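Local coordinates for acyl-CoA Binding Protein (Moniliophthora perniciosa, PDB 3FP5), which probably binds long-chain acyl-CoA esters and so serves fatty acid metabolism, at residues A[37-42]-A[73-77]; A[6-10]-A[102-106]; A[11-15]-A[80-84]. All blocks are in the same frame, centred on the assembly; numbering follows the deposited sequence. Where two conformers were deposited one is given.

Interaction 1 (A[37-42]-A[73-77]). With ZN (zinc ion), chain B.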
ATOM      1  N   TYR A  37      -5.056  -0.870  -2.042  1.00 10.96           N
ATOM      2  CA  TYR A  37      -5.385  -1.297  -0.683  1.00  9.77           C
ATOM      3  C   TYR A  37      -5.453  -0.129   0.298  1.00 11.41           C
ATOM      4  O   TYR A  37      -6.187  -0.192   1.287  1.00 12.05           O
ATOM      5  CB  TYR A  37      -4.468  -2.426  -0.195  1.00 15.11           C
ATOM      6  CG  TYR A  37      -4.829  -3.740  -0.845  1.00 10.64           C
ATOM      7  CD1 TYR A  37      -6.099  -4.293  -0.672  1.00  9.39           C
ATOM      8  CD2 TYR A  37      -3.922  -4.415  -1.662  1.00 13.92           C
ATOM      9  CE1 TYR A  37      -6.442  -5.489  -1.264  1.00 11.43           C
ATOM     10  CE2 TYR A  37      -4.270  -5.609  -2.278  1.00 16.00           C
ATOM     11  CZ  TYR A  37      -5.538  -6.140  -2.072  1.00 15.50           C
ATOM     12  OH  TYR A  37      -5.905  -7.326  -2.669  1.00 16.35           O
ATOM     13  N   PHE A  38      -4.698   0.940   0.031  1.00 12.10           N
ATOM     14  CA  PHE A  38      -4.850   2.138   0.838  1.00 10.49           C
ATOM     15  C   PHE A  38      -6.281   2.684   0.751  1.00 10.54           C
ATOM     16  O   PHE A  38      -6.902   2.960   1.771  1.00 10.86           O
ATOM     17  CB  PHE A  38      -3.846   3.224   0.455  1.00 11.10           C
ATOM     18  CG  PHE A  38      -4.082   4.516   1.182  1.00 11.21           C
ATOM     19  CD1 PHE A  38      -3.606   4.697   2.476  1.00 12.96           C
ATOM     20  CD2 PHE A  38      -4.808   5.541   0.587  1.00 14.69           C
ATOM     21  CE1 PHE A  38      -3.831   5.885   3.154  1.00 15.72           C
ATOM     22  CE2 PHE A  38      -5.042   6.729   1.261  1.00 17.79           C
ATOM     23  CZ  PHE A  38      -4.558   6.906   2.545  1.00 15.27           C
ATOM     24  N   LYS A  39      -6.794   2.836  -0.468  1.00 12.42           N
ATOM     25  CA  LYS A  39      -8.163   3.304  -0.643  1.00 15.34           C
ATOM     26  C   LYS A  39      -9.153   2.321  -0.027  1.00 12.23           C
ATOM     27  O   LYS A  39     -10.058   2.717   0.703  1.00 12.87           O
ATOM     28  CB  LYS A  39      -8.467   3.532  -2.123  1.00 12.66           C
ATOM     29  CG  LYS A  39      -7.535   4.530  -2.759  1.00 12.43           C
ATOM     30  CD  LYS A  39      -7.679   5.897  -2.100  1.00 14.26           C
ATOM     31  CE  LYS A  39      -9.038   6.503  -2.393  1.00 18.84           C
ATOM     32  NZ  LYS A  39      -9.057   7.960  -2.041  1.00 22.55           N
ATOM     33  N   GLN A  40      -8.960   1.035  -0.297  1.00 10.36           N
ATOM     34  CA  GLN A  40      -9.891   0.013   0.186  1.00 11.14           C
ATOM     35  C   GLN A  40      -9.913  -0.051   1.721  1.00 13.33           C
ATOM     36  O   GLN A  40     -10.944  -0.363   2.335  1.00 15.45           O
ATOM     37  CB  GLN A  40      -9.535  -1.347  -0.414  1.00 11.85           C
ATOM     38  CG  GLN A  40     -10.625  -2.411  -0.253  1.00 11.25           C
ATOM     39  CD  GLN A  40     -11.892  -2.116  -1.063  1.00 11.05           C
ATOM     40  OE1 GLN A  40     -11.850  -1.347  -2.029  1.00 11.26           O
ATOM     41  NE2 GLN A  40     -13.010  -2.716  -0.673  1.00 12.69           N
ATOM     42  N   ALA A  41      -8.771   0.246   2.339  1.00  9.51           N
ATOM     43  CA  ALA A  41      -8.650   0.181   3.801  1.00 13.59           C
ATOM     44  C   ALA A  41      -9.250   1.393   4.503  1.00 14.36           C
ATOM     45  O   ALA A  41      -9.608   1.324   5.678  1.00 17.41           O
ATOM     46  CB  ALA A  41      -7.175   0.028   4.216  1.00 12.73           C
ATOM     47  N   THR A  42      -9.327   2.509   3.790  1.00 13.59           N
ATOM     48  CA  THR A  42      -9.726   3.760   4.407  1.00 15.32           C
ATOM     49  C   THR A  42     -11.113   4.189   3.938  1.00 18.33           C
ATOM     50  O   THR A  42     -12.020   4.359   4.750  1.00 30.65           O
ATOM     51  CB  THR A  42      -8.678   4.867   4.142  1.00 17.15           C
ATOM     52  OG1 THR A  42      -8.442   4.985   2.731  1.00 18.30           O
ATOM     53  CG2 THR A  42      -7.362   4.524   4.855  1.00 16.77           C
ATOM     54  N   LYS A  73     -11.919  -4.097   5.059  1.00 13.20           N
ATOM     55  CA  LYS A  73     -10.824  -3.235   5.500  1.00 15.37           C
ATOM     56  C   LYS A  73      -9.720  -4.066   6.123  1.00 13.29           C
ATOM     57  O   LYS A  73      -8.538  -3.782   5.909  1.00 12.36           O
ATOM     58  CB  LYS A  73     -11.293  -2.151   6.474  1.00 15.15           C
ATOM     59  CG  LYS A  73     -12.145  -1.079   5.797  1.00 16.12           C
ATOM     60  CD  LYS A  73     -12.385   0.107   6.721  1.00 19.32           C
ATOM     61  CE  LYS A  73     -13.277   1.137   6.047  1.00 29.95           C
ATOM     62  NZ  LYS A  73     -13.730   2.177   7.009  1.00 39.85           N
ATOM     63  N   GLU A  74     -10.074  -5.101   6.878  1.00 13.73           N
ATOM     64  CA  GLU A  74      -9.015  -5.864   7.525  1.00 17.48           C
ATOM     65  C   GLU A  74      -8.114  -6.600   6.537  1.00 15.33           C
ATOM     66  O   GLU A  74      -6.899  -6.651   6.718  1.00 12.98           O
ATOM     67  CB  GLU A  74      -9.536  -6.823   8.571  1.00 15.46           C
ATOM     68  CG  GLU A  74      -8.359  -7.374   9.359  1.00 14.46           C
ATOM     69  CD  GLU A  74      -8.766  -8.118  10.583  1.00 15.19           C
ATOM     70  OE1 GLU A  74      -9.982  -8.308  10.814  1.00 17.07           O
ATOM     71  OE2 GLU A  74      -7.845  -8.477  11.335  1.00 17.72           O
ATOM     72  N   VAL A  75      -8.693  -7.163   5.484  1.00 13.24           N
ATOM     73  CA  VAL A  75      -7.855  -7.776   4.463  1.00 10.27           C
ATOM     74  C   VAL A  75      -6.983  -6.714   3.780  1.00 12.70           C
ATOM     75  O   VAL A  75      -5.802  -6.941   3.500  1.00 12.58           O
ATOM     76  CB  VAL A  75      -8.689  -8.587   3.460  1.00 11.65           C
ATOM     77  CG1 VAL A  75      -7.818  -9.030   2.288  1.00 12.41           C
ATOM     78  CG2 VAL A  75      -9.302  -9.805   4.180  1.00 14.00           C
ATOM     79  N   ALA A  76      -7.564  -5.543   3.541  1.00  9.75           N
ATOM     80  CA  ALA A  76      -6.825  -4.424   2.962  1.00  9.95           C
ATOM     81  C   ALA A  76      -5.634  -4.051   3.848  1.00 11.60           C
ATOM     82  O   ALA A  76      -4.526  -3.875   3.341  1.00 12.07           O
ATOM     83  CB  ALA A  76      -7.738  -3.215   2.756  1.00 12.95           C
ATOM     84  N   TYR A  77      -5.871  -3.938   5.160  1.00  8.94           N
ATOM     85  CA  TYR A  77      -4.782  -3.708   6.122  1.00 13.48           C
ATOM     86  C   TYR A  77      -3.687  -4.746   5.953  1.00 15.26           C
ATOM     87  O   TYR A  77      -2.504  -4.411   5.878  1.00 12.45           O
ATOM     88  CB  TYR A  77      -5.268  -3.837   7.567  1.00 10.85           C
ATOM     89  CG  TYR A  77      -6.215  -2.771   8.064  1.00 11.70           C
ATOM     90  CD1 TYR A  77      -6.332  -1.544   7.420  1.00 10.93           C
ATOM     91  CD2 TYR A  77      -6.981  -2.996   9.207  1.00 15.04           C
ATOM     92  CE1 TYR A  77      -7.206  -0.567   7.897  1.00 15.36           C
ATOM     93  CE2 TYR A  77      -7.851  -2.033   9.686  1.00 16.72           C
ATOM     94  CZ  TYR A  77      -7.965  -0.824   9.028  1.00 19.59           C
ATOM     95  OH  TYR A  77      -8.827   0.136   9.516  1.00 20.92           O
TER
HETATM   96 ZN    ZN B 107      -8.660  -9.276  13.063  1.00 23.16          ZN
HETATM   97  O   HOH W   1      -8.671   2.509   7.985  1.00 22.48           O
HETATM   98  O   HOH W   2      -8.618  -7.176  12.784  1.00 20.74           O
HETATM   99  O   HOH W   3      -8.687 -11.409  12.559  1.00 23.09           O
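Tyr37 meets Ala76 at one corner of its ring: CD1 lies 3.7 Å from Ala76 CA, and the backbone O of Tyr37 also touches the alanine methyl. One turn on, Gln40 brings CB up to that same methyl, while its amide NE2 donates to Thr71 O, just ahead of helix 73-91, and to Asp45 OD1. Ala41 sits at the centre. Its CB is 3.6 Å from Ala76 CB and 3.7 Å from Tyr77 CD1, so two small side chains let the axes of 37-42 and 73-77 approach to 7.9 Å. They cross at -145°, an antiparallel pair within the helical bundle of the acyl-CoA binding fold. Ala41 O gathers contacts too: Lys73 runs its extended chain past it, CD at 3.2 Å, and water 1 donates to it at 2.8 Å while also bonding to Tyr77 OH; the water sits at the edge of the Tyr77 ring, in its plane. Thr42 closes the helix with OG1 bonded back to Phe38 O; the nearest atom of 37-42 to Lys73 NZ is Thr42 O, 3.6 Å away. On the outer side of helix 73-91, Glu74 OE2 binds the zinc ion at 2.1 Å, together with His2 and two waters.

Interaction 2 (A[6-10]-A[102-106])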
ATOM      1  N   ALA A   6      -3.462  -0.120  13.514  1.00 12.85           N
ATOM      2  CA  ALA A   6      -2.219   0.532  13.937  1.00 14.03           C
ATOM      3  C   ALA A   6      -1.043   0.117  13.057  1.00 12.53           C
ATOM      4  O   ALA A   6      -0.212   0.955  12.662  1.00 12.66           O
ATOM      5  CB  ALA A   6      -1.923   0.219  15.401  1.00 14.49           C
ATOM      6  N   LYS A   7      -0.951  -1.177  12.756  1.00 10.93           N
ATOM      7  CA  LYS A   7       0.142  -1.633  11.902  1.00 12.13           C
ATOM      8  C   LYS A   7      -0.029  -1.113  10.466  1.00 10.68           C
ATOM      9  O   LYS A   7       0.944  -0.727   9.806  1.00 11.38           O
ATOM     10  CB  LYS A   7       0.276  -3.154  11.932  1.00 12.68           C
ATOM     11  CG  LYS A   7       0.930  -3.668  13.221  1.00 14.37           C
ATOM     12  CD  LYS A   7       1.174  -5.157  13.140  1.00 17.79           C
ATOM     13  CE  LYS A   7       1.556  -5.728  14.500  1.00 18.87           C
ATOM     14  NZ  LYS A   7       2.812  -5.132  15.040  1.00 20.84           N
ATOM     15  N   PHE A   8      -1.268  -1.092   9.982  1.00 10.15           N
ATOM     16  CA  PHE A   8      -1.554  -0.458   8.696  1.00 10.04           C
ATOM     17  C   PHE A   8      -1.117   1.007   8.696  1.00 11.40           C
ATOM     18  O   PHE A   8      -0.438   1.455   7.773  1.00 11.17           O
ATOM     19  CB  PHE A   8      -3.052  -0.565   8.380  1.00  8.91           C
ATOM     20  CG  PHE A   8      -3.487   0.264   7.201  1.00  9.15           C
ATOM     21  CD1 PHE A   8      -3.188  -0.141   5.907  1.00  9.48           C
ATOM     22  CD2 PHE A   8      -4.176   1.462   7.391  1.00 10.94           C
ATOM     23  CE1 PHE A   8      -3.594   0.625   4.801  1.00 13.42           C
ATOM     24  CE2 PHE A   8      -4.578   2.249   6.293  1.00 11.55           C
ATOM     25  CZ  PHE A   8      -4.294   1.826   4.999  1.00 11.58           C
ATOM     26  N   ASP A   9      -1.488   1.753   9.731  1.00 10.25           N
ATOM     27  CA  ASP A   9      -1.167   3.181   9.761  1.00 10.65           C
ATOM     28  C   ASP A   9       0.359   3.395   9.789  1.00 10.39           C
ATOM     29  O   ASP A   9       0.884   4.293   9.127  1.00 11.88           O
ATOM     30  CB  ASP A   9      -1.851   3.866  10.947  1.00 14.30           C
ATOM     31  CG  ASP A   9      -3.376   3.963  10.778  1.00 16.58           C
ATOM     32  OD1 ASP A   9      -3.870   3.816   9.648  1.00 17.02           O
ATOM     33  OD2 ASP A   9      -4.066   4.214  11.777  1.00 21.41           O
ATOM     34  N   LYS A  10       1.074   2.550  10.519  1.00 10.89           N
ATOM     35  CA  LYS A  10       2.540   2.649  10.535  1.00 10.63           C
ATOM     36  C   LYS A  10       3.117   2.360   9.140  1.00 11.42           C
ATOM     37  O   LYS A  10       4.007   3.074   8.657  1.00 11.91           O
ATOM     38  CB  LYS A  10       3.130   1.703  11.589  1.00 10.93           C
ATOM     39  CG  LYS A  10       4.661   1.761  11.744  1.00 11.86           C
ATOM     40  CD  LYS A  10       5.195   3.189  11.982  1.00 12.40           C
ATOM     41  CE  LYS A  10       4.708   3.765  13.302  1.00 14.72           C
ATOM     42  NZ  LYS A  10       5.302   5.091  13.640  1.00 14.78           N
ATOM     43  N   GLU A 102       9.899  -1.588  13.282  1.00 13.47           N
ATOM     44  CA  GLU A 102       8.904  -0.590  13.686  1.00 11.96           C
ATOM     45  C   GLU A 102       7.488  -1.079  13.426  1.00 11.18           C
ATOM     46  O   GLU A 102       6.580  -0.845  14.225  1.00 15.19           O
ATOM     47  CB  GLU A 102       9.087   0.721  12.919  1.00 17.07           C
ATOM     48  CG  GLU A 102      10.225   1.561  13.385  1.00 26.24           C
ATOM     49  CD  GLU A 102      10.053   2.018  14.813  1.00 23.24           C
ATOM     50  OE1 GLU A 102       9.394   3.063  15.069  1.00 17.62           O
ATOM     51  OE2 GLU A 102      10.598   1.312  15.672  1.00 18.52           O
ATOM     52  N   ILE A 103       7.299  -1.747  12.294  1.00 14.27           N
ATOM     53  CA  ILE A 103       6.002  -2.349  11.988  1.00 10.65           C
ATOM     54  C   ILE A 103       5.664  -3.420  13.032  1.00 13.35           C
ATOM     55  O   ILE A 103       4.548  -3.452  13.554  1.00 15.29           O
ATOM     56  CB  ILE A 103       5.968  -2.919  10.561  1.00  9.96           C
ATOM     57  CG1 ILE A 103       6.177  -1.793   9.534  1.00 12.60           C
ATOM     58  CG2 ILE A 103       4.631  -3.620  10.298  1.00 12.79           C
ATOM     59  CD1 ILE A 103       6.494  -2.282   8.132  1.00 16.23           C
ATOM     60  N   GLU A 104       6.596  -4.255  13.346  1.00 13.92           N
ATOM     61  CA  GLU A 104       6.391  -5.314  14.343  1.00 16.17           C
ATOM     62  C   GLU A 104       5.970  -4.775  15.703  1.00 16.65           C
ATOM     63  O   GLU A 104       5.211  -5.426  16.431  1.00 18.56           O
ATOM     64  CB  GLU A 104       7.659  -6.149  14.521  1.00 18.01           C
ATOM     65  CG  GLU A 104       7.509  -7.304  15.477  1.00 34.32           C
ATOM     66  CD  GLU A 104       6.529  -8.341  14.973  1.00 51.10           C
ATOM     67  OE1 GLU A 104       6.161  -8.275  13.778  1.00 52.09           O
ATOM     68  OE2 GLU A 104       6.126  -9.218  15.770  1.00 60.46           O
ATOM     69  N   ALA A 105       6.518  -3.642  16.080  1.00 16.29           N
ATOM     70  CA  ALA A 105       6.279  -3.074  17.400  1.00 12.24           C
ATOM     71  C   ALA A 105       5.061  -2.151  17.445  1.00 12.87           C
ATOM     72  O   ALA A 105       4.703  -1.651  18.507  1.00 14.69           O
ATOM     73  CB  ALA A 105       7.527  -2.318  17.875  1.00 13.38           C
ATOM     74  N   ALA A 106       4.433  -1.943  16.291  0.50 12.01           N
ATOM     75  CA  ALA A 106       3.279  -1.050  16.178  0.50 12.79           C
ATOM     76  C   ALA A 106       2.018  -1.692  16.752  0.50 10.10           C
ATOM     77  O   ALA A 106       1.799  -2.882  16.585  0.50  5.68           O
ATOM     78  CB  ALA A 106       3.052  -0.667  14.725  0.50  9.72           C
TER
HETATM   79  O   HOH W   4       8.074   4.853  13.548  1.00 17.11           O
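Lys7 reaches across from helix 5-17 and drives its ammonium group into the last turn of helix 94-105, where NZ hydrogen-bonds to Ile103 O and to Glu104 O, each at 2.8 Å. The two bonds differ in shape. Ile103 O is met in its carbonyl plane, on a lone pair, with a C=O...NZ angle of 142°; Glu104 O is approached from above its plane at 100°. In one of the two conformers of Ala106, and so less surely, NZ also donates to the terminal Ala106 O at 2.9 Å. The chain is extended until its last torsion, where a turn at chi4 (-61°) swings NZ in between the carbonyls of Ile103 and Glu104. Ile103 O is shared, since Ala106 N bonds to it as well.

This is a lysine donating to backbone oxygens near the C-terminal end of helix 94-105, and its positive charge probably suits the negative end of the helix dipole. It also ties the first helix of the acyl-CoA binding fold to the far end of the chain. A methionine in place of Lys7 would probably leave the Ile103 and Glu104 carbonyls without their shared donor and make the end of the chain freer to move.

The Lys10 side is looser. Its CB lies 3.9 Å from Ala106 CB, with the same doubt over the conformer, and its CG lies 4.1 Å from Glu102 O. Beyond that the chain bends at chi2 and chi3 and carries NZ to a salt bridge with Glu13 in its own helix. The Glu102 carboxylate is linked to Lys10 NZ through water 4, which accepts from NZ and donates to Glu102 OE1 at 2.7 Å; the charged groups themselves do not touch.

Interaction 3 (A[11-15]-A[80-84])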
ATOM      1  N   ALA A  11       2.608   1.324   8.482  1.00 10.34           N
ATOM      2  CA  ALA A  11       3.034   0.996   7.127  1.00  9.66           C
ATOM      3  C   ALA A  11       2.815   2.175   6.165  1.00 11.22           C
ATOM      4  O   ALA A  11       3.683   2.478   5.342  1.00 10.42           O
ATOM      5  CB  ALA A  11       2.313  -0.259   6.613  1.00 11.95           C
ATOM      6  N   VAL A  12       1.651   2.816   6.259  1.00 10.65           N
ATOM      7  CA  VAL A  12       1.330   3.971   5.420  1.00 10.82           C
ATOM      8  C   VAL A  12       2.339   5.105   5.654  1.00 11.99           C
ATOM      9  O   VAL A  12       2.846   5.702   4.707  1.00 12.54           O
ATOM     10  CB  VAL A  12      -0.097   4.474   5.709  1.00 11.76           C
ATOM     11  CG1 VAL A  12      -0.349   5.844   5.064  1.00 11.24           C
ATOM     12  CG2 VAL A  12      -1.112   3.450   5.213  1.00 11.69           C
ATOM     13  N   GLU A  13       2.629   5.392   6.918  1.00 10.66           N
ATOM     14  CA  GLU A  13       3.607   6.419   7.255  1.00 10.88           C
ATOM     15  C   GLU A  13       4.950   6.114   6.607  1.00 13.59           C
ATOM     16  O   GLU A  13       5.610   7.005   6.072  1.00 13.83           O
ATOM     17  CB  GLU A  13       3.772   6.515   8.772  1.00 12.58           C
ATOM     18  CG  GLU A  13       4.792   7.532   9.194  1.00 26.36           C
ATOM     19  CD  GLU A  13       5.020   7.541  10.694  1.00 30.27           C
ATOM     20  OE1 GLU A  13       4.399   6.698  11.401  1.00 19.49           O
ATOM     21  OE2 GLU A  13       5.814   8.396  11.148  1.00 26.67           O
ATOM     22  N   ILE A  14       5.352   4.847   6.662  1.00 12.09           N
ATOM     23  CA  ILE A  14       6.625   4.428   6.074  1.00 11.90           C
ATOM     24  C   ILE A  14       6.604   4.584   4.548  1.00 11.89           C
ATOM     25  O   ILE A  14       7.510   5.170   3.965  1.00 15.10           O
ATOM     26  CB  ILE A  14       6.982   2.980   6.483  1.00 12.01           C
ATOM     27  CG1 ILE A  14       7.360   2.948   7.970  1.00 11.92           C
ATOM     28  CG2 ILE A  14       8.117   2.436   5.623  1.00 17.62           C
ATOM     29  CD1 ILE A  14       7.373   1.566   8.562  1.00 14.77           C
ATOM     30  N   VAL A  15       5.561   4.066   3.911  1.00  9.94           N
ATOM     31  CA  VAL A  15       5.434   4.160   2.467  1.00  9.69           C
ATOM     32  C   VAL A  15       5.469   5.620   2.010  1.00 13.99           C
ATOM     33  O   VAL A  15       6.177   5.963   1.055  1.00 17.87           O
ATOM     34  CB  VAL A  15       4.146   3.471   1.972  1.00 12.13           C
ATOM     35  CG1 VAL A  15       3.876   3.850   0.530  1.00 14.13           C
ATOM     36  CG2 VAL A  15       4.275   1.953   2.133  1.00 15.62           C
ATOM     37  N   TYR A  80      -1.740  -4.644   2.522  1.00 10.53           N
ATOM     38  CA  TYR A  80      -0.897  -3.453   2.448  1.00 10.72           C
ATOM     39  C   TYR A  80       0.371  -3.662   3.288  1.00 11.66           C
ATOM     40  O   TYR A  80       1.505  -3.490   2.803  1.00 11.34           O
ATOM     41  CB  TYR A  80      -1.683  -2.225   2.934  1.00 11.07           C
ATOM     42  CG  TYR A  80      -0.988  -0.903   2.692  1.00 13.34           C
ATOM     43  CD1 TYR A  80      -1.392  -0.044   1.667  1.00 11.31           C
ATOM     44  CD2 TYR A  80       0.079  -0.508   3.493  1.00 13.11           C
ATOM     45  CE1 TYR A  80      -0.733   1.179   1.454  1.00 13.72           C
ATOM     46  CE2 TYR A  80       0.730   0.701   3.288  1.00 12.31           C
ATOM     47  CZ  TYR A  80       0.328   1.537   2.272  1.00 15.73           C
ATOM     48  OH  TYR A  80       1.003   2.732   2.094  1.00 13.38           O
ATOM     49  N   VAL A  81       0.179  -4.045   4.547  1.00  9.39           N
ATOM     50  CA  VAL A  81       1.319  -4.279   5.442  1.00 10.81           C
ATOM     51  C   VAL A  81       2.242  -5.364   4.886  1.00 16.26           C
ATOM     52  O   VAL A  81       3.467  -5.198   4.816  1.00 12.84           O
ATOM     53  CB  VAL A  81       0.857  -4.647   6.871  1.00  9.10           C
ATOM     54  CG1 VAL A  81       2.049  -5.148   7.717  1.00 13.11           C
ATOM     55  CG2 VAL A  81       0.165  -3.450   7.523  1.00 11.26           C
ATOM     56  N   GLU A  82       1.654  -6.478   4.472  1.00 14.19           N
ATOM     57  CA  GLU A  82       2.443  -7.575   3.936  1.00 15.03           C
ATOM     58  C   GLU A  82       3.248  -7.206   2.685  1.00 14.80           C
ATOM     59  O   GLU A  82       4.388  -7.658   2.528  1.00 16.67           O
ATOM     60  CB  GLU A  82       1.550  -8.789   3.684  1.00 15.49           C
ATOM     61  CG  GLU A  82       1.174  -9.489   4.974  1.00 20.03           C
ATOM     62  CD  GLU A  82       0.264 -10.671   4.737  1.00 26.40           C
ATOM     63  OE1 GLU A  82      -0.184 -10.859   3.583  1.00 31.57           O
ATOM     64  OE2 GLU A  82       0.003 -11.407   5.710  1.00 30.35           O
ATOM     65  N   LYS A  83       2.677  -6.380   1.806  1.00 13.64           N
ATOM     66  CA  LYS A  83       3.416  -5.931   0.631  1.00 13.46           C
ATOM     67  C   LYS A  83       4.637  -5.103   1.038  1.00 15.11           C
ATOM     68  O   LYS A  83       5.721  -5.251   0.468  1.00 14.80           O
ATOM     69  CB  LYS A  83       2.530  -5.108  -0.306  1.00 15.98           C
ATOM     70  CG  LYS A  83       3.268  -4.573  -1.538  1.00 15.97           C
ATOM     71  CD  LYS A  83       3.900  -5.708  -2.324  1.00 15.22           C
ATOM     72  CE  LYS A  83       2.827  -6.567  -2.986  1.00 16.78           C
ATOM     73  NZ  LYS A  83       3.425  -7.641  -3.816  1.00 20.29           N
ATOM     74  N   LEU A  84       4.462  -4.227   2.020  1.00 12.42           N
ATOM     75  CA  LEU A  84       5.589  -3.431   2.496  1.00 14.08           C
ATOM     76  C   LEU A  84       6.649  -4.343   3.122  1.00 11.83           C
ATOM     77  O   LEU A  84       7.855  -4.184   2.875  1.00 12.69           O
ATOM     78  CB  LEU A  84       5.120  -2.378   3.506  1.00 14.29           C
ATOM     79  CG  LEU A  84       6.250  -1.551   4.124  1.00 12.38           C
ATOM     80  CD1 LEU A  84       7.075  -0.841   3.027  1.00 14.36           C
ATOM     81  CD2 LEU A  84       5.687  -0.546   5.117  1.00 13.40           C
TER
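The buried centre of the acyl-CoA binding helical bundle is formed here, where 11-15 of helix 5-17 crosses 80-84 of helix 73-91 at 46° and Tyr80 and Leu84 reach across to Ala11, Val12, Ile14 and Val15. Ala11 sits where Tyr80 and Leu84 converge: its CB lies at the edge of the Tyr80 ring, in plane and 3.8 Å from CE2, and on another side it touches Leu84 CD2 at 3.7 Å. With CG trans to the backbone N (chi1 -171°), Tyr80 points its ring at the first helix. Val12 crosses it at about a right angle, CG2 at 3.8 Å from CZ, and Val15 comes from the opposite direction, with CB just 3.2 Å from Tyr80 OH. That hydroxyl is crowded by carbon and finds its polar partner in a bound MES molecule, probably from the crystallisation liquor, which may mark a pocket. Leu84 splits its two methyls: CD2 lies 3.9 Å from Ile14 CG2 and against Ala11, while CD1 turns to Val15 CG2. Helix 28-42 closes one flank, with Phe34 and Phe38 both meeting Tyr80; from helix 94-105, Ile103 packs on Ile14, Val81 and Leu84.

In the fold
Interaction 3 is the core contact, mostly apolar packing with no hydrogen bond between its segments; interaction 1 is partly buried and interaction 2 lies at the surface, where a lysine donates to backbone oxygens near the chain terminus. Helix 73-91 serves both 1 and 3, first against helix 28-42, then against helix 5-17; helix 5-17 in turn serves 2 and 3. Phe8 links all three, touching Tyr77, Ala41 and Phe38 of interaction 1 and Tyr80 of interaction 3 from the side of its helix turned from 102-106. Ile103 similarly links interactions 2 and 3. Zinc is bound at the edge of interaction 1, and waters bridge residues in 1 and 2.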